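Local coordinates for protein protease (PDB 8C4X) that probably acts as the inhibitory propeptide of a subtilisin-family (S8) protease, a likely calcium-binding serine endopeptidase, at residues I20-K25 against G68-E73. Sequence-based numbering, arbitrary orientation.
Sequences IVTLKK and GVASIE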
loop_
_atom_site.group_PDB
_atom_site.type_symbol
_atom_site.label_atom_id
_atom_site.label_comp_id
_atom_site.label_asym_id
_atom_site.label_seq_id
_atom_site.Cartn_x
_atom_site.Cartn_y
_atom_site.Cartn_z
ATOM N N ILE B 20 0.825 -1.660 3.192
ATOM C CA ILE B 20 0.714 -0.226 3.425
ATOM C C ILE B 20 1.242 0.476 2.183
ATOM O O ILE B 20 2.380 0.233 1.771
ATOM C CB ILE B 20 1.523 0.205 4.657
ATOM C CG1 ILE B 20 0.975 -0.446 5.927
ATOM C CG2 ILE B 20 1.548 1.720 4.796
ATOM C CD1 ILE B 20 1.959 -0.395 7.073
ATOM N N VAL B 21 0.441 1.378 1.619
ATOM C CA VAL B 21 0.780 2.072 0.381
ATOM C C VAL B 21 0.812 3.569 0.659
ATOM O O VAL B 21 -0.115 4.106 1.276
ATOM C CB VAL B 21 -0.240 1.753 -0.726
ATOM C CG1 VAL B 21 0.125 2.492 -2.020
ATOM C CG2 VAL B 21 -0.326 0.250 -0.955
ATOM N N THR B 22 1.869 4.247 0.217
ATOM C CA THR B 22 1.845 5.701 0.288
ATOM C C THR B 22 1.911 6.276 -1.117
ATOM O O THR B 22 2.479 5.673 -2.036
ATOM C CB THR B 22 2.967 6.320 1.160
ATOM O OG1 THR B 22 4.208 6.335 0.455
ATOM C CG2 THR B 22 3.127 5.574 2.486
ATOM N N LEU B 23 1.266 7.424 -1.263
ATOM C CA LEU B 23 1.107 8.115 -2.530
ATOM C C LEU B 23 1.881 9.427 -2.483
ATOM O O LEU B 23 2.089 10.003 -1.412
ATOM C CB LEU B 23 -0.375 8.383 -2.813
ATOM C CG LEU B 23 -1.272 7.143 -2.711
ATOM C CD1 LEU B 23 -2.754 7.450 -3.016
ATOM C CD2 LEU B 23 -0.761 6.036 -3.619
ATOM N N LYS B 24 2.306 9.891 -3.654
ATOM C CA LYS B 24 3.094 11.110 -3.730
ATOM C C LYS B 24 2.276 12.309 -3.259
ATOM O O LYS B 24 1.043 12.279 -3.208
ATOM C CB LYS B 24 3.594 11.323 -5.159
ATOM C CG LYS B 24 4.562 10.238 -5.618
ATOM C CD LYS B 24 5.033 10.458 -7.051
ATOM C CE LYS B 24 5.954 9.335 -7.503
ATOM N NZ LYS B 24 6.423 9.534 -8.905
ATOM N N LYS B 25 2.987 13.381 -2.910
ATOM C CA LYS B 25 2.327 14.597 -2.464
ATOM C C LYS B 25 1.353 15.087 -3.527
ATOM O O LYS B 25 1.662 15.095 -4.722
ATOM C CB LYS B 25 3.366 15.675 -2.151
ATOM C CG LYS B 25 2.948 16.658 -1.072
ATOM C CD LYS B 25 2.519 17.990 -1.664
ATOM N N GLY B 68 1.492 7.855 -9.353
ATOM C CA GLY B 68 1.234 8.480 -8.077
ATOM C C GLY B 68 1.615 7.650 -6.874
ATOM O O GLY B 68 1.548 8.156 -5.750
ATOM N N VAL B 69 2.028 6.405 -7.072
ATOM C CA VAL B 69 2.424 5.561 -5.950
ATOM C C VAL B 69 3.851 5.902 -5.549
ATOM O O VAL B 69 4.754 5.949 -6.395
ATOM C CB VAL B 69 2.284 4.078 -6.314
ATOM C CG1 VAL B 69 2.805 3.201 -5.168
ATOM C CG2 VAL B 69 0.824 3.757 -6.614
ATOM N N ALA B 70 4.060 6.136 -4.251
ATOM C CA ALA B 70 5.371 6.465 -3.712
ATOM C C ALA B 70 6.072 5.273 -3.078
ATOM O O ALA B 70 7.279 5.093 -3.272
ATOM C CB ALA B 70 5.255 7.586 -2.676
ATOM N N SER B 71 5.352 4.460 -2.310
ATOM C CA SER B 71 5.966 3.317 -1.652
ATOM C C SER B 71 4.910 2.251 -1.419
ATOM O O SER B 71 3.712 2.536 -1.325
ATOM C CB SER B 71 6.620 3.698 -0.311
ATOM O OG SER B 71 5.651 4.126 0.626
ATOM N N ILE B 72 5.377 1.010 -1.318
ATOM C CA ILE B 72 4.546 -0.130 -0.949
ATOM C C ILE B 72 5.343 -0.971 0.036
ATOM O O ILE B 72 6.508 -1.296 -0.218
ATOM C CB ILE B 72 4.127 -0.989 -2.163
ATOM C CG1 ILE B 72 3.400 -0.152 -3.217
ATOM C CG2 ILE B 72 3.238 -2.127 -1.701
ATOM C CD1 ILE B 72 3.099 -0.958 -4.499
ATOM N N GLU B 73 4.718 -1.332 1.154
ATOM C CA GLU B 73 5.386 -2.077 2.209
ATOM C C GLU B 73 4.462 -3.197 2.664
ATOM O O GLU B 73 3.279 -2.955 2.916
ATOM C CB GLU B 73 5.721 -1.125 3.366
ATOM C CG GLU B 73 6.305 -1.732 4.615
ATOM C CD GLU B 73 6.491 -0.690 5.704
ATOM O OE1 GLU B 73 6.969 0.430 5.399
ATOM O OE2 GLU B 73 6.142 -0.980 6.864
HETATM O O HOH W 1 4.344 2.353 2.113
HETATM O O HOH W 2 4.067 7.932 -10.346
#
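A classic beta bulge shifts the register of antiparallel strands 18-23 and 69-76 by one residue in the sheet of this inhibitor I9 domain, probably the propeptide as in other subtilases. Two residues, Ala70 and Ser71, stand opposite the single Thr22, and the slip falls between Thr22 and Leu23. Thr22 O accepts two backbone hydrogen bonds, from Ala70 N at 2.8 Å and Ser71 N at 3.1 Å. Both donors come from the same face of the carbonyl plane, and Ser71 N stands above it, 36° out. Thr22 N donates to Ser71 O. Beyond the bulge, Lys24 N donates a hydrogen bond to Gly68 O. At the other end Ile20 and Glu73 form a regular hydrogen-bonded pair, with both N-H groups used.

The helix-covered face is apolar. Val21 CG1 lies 4.2 Å from Val69 CG1, the two side chains crossing at a slant, while Val21 CG2 meets Ile72 CG2. Leu23 CD2 packs on Val69 CG2. Leu63 of helix 57-64 touches both valines, and Val29 and Thr32 of helix 29-36 touch Leu23.

The other face carries Ile20, Thr22, Ser71 and Glu73. Ala70 CB sits 3.5 Å from Thr22 OG1. Lys24 runs out extended past Gly68 and Ala70, its CG 4.0 Å from Ala70 CB. One water accepts from both Lys24 NZ and Gly68 N. Chi1 of 78° in Thr22 and 65° in Ser71 sets both hydroxyls over the strand pair. This brings Thr22 OG1 into a 2.6 Å hydrogen bond with Ser71 OG. A second water joins Ser71 OG, at 2.7 Å, to Ile20 O.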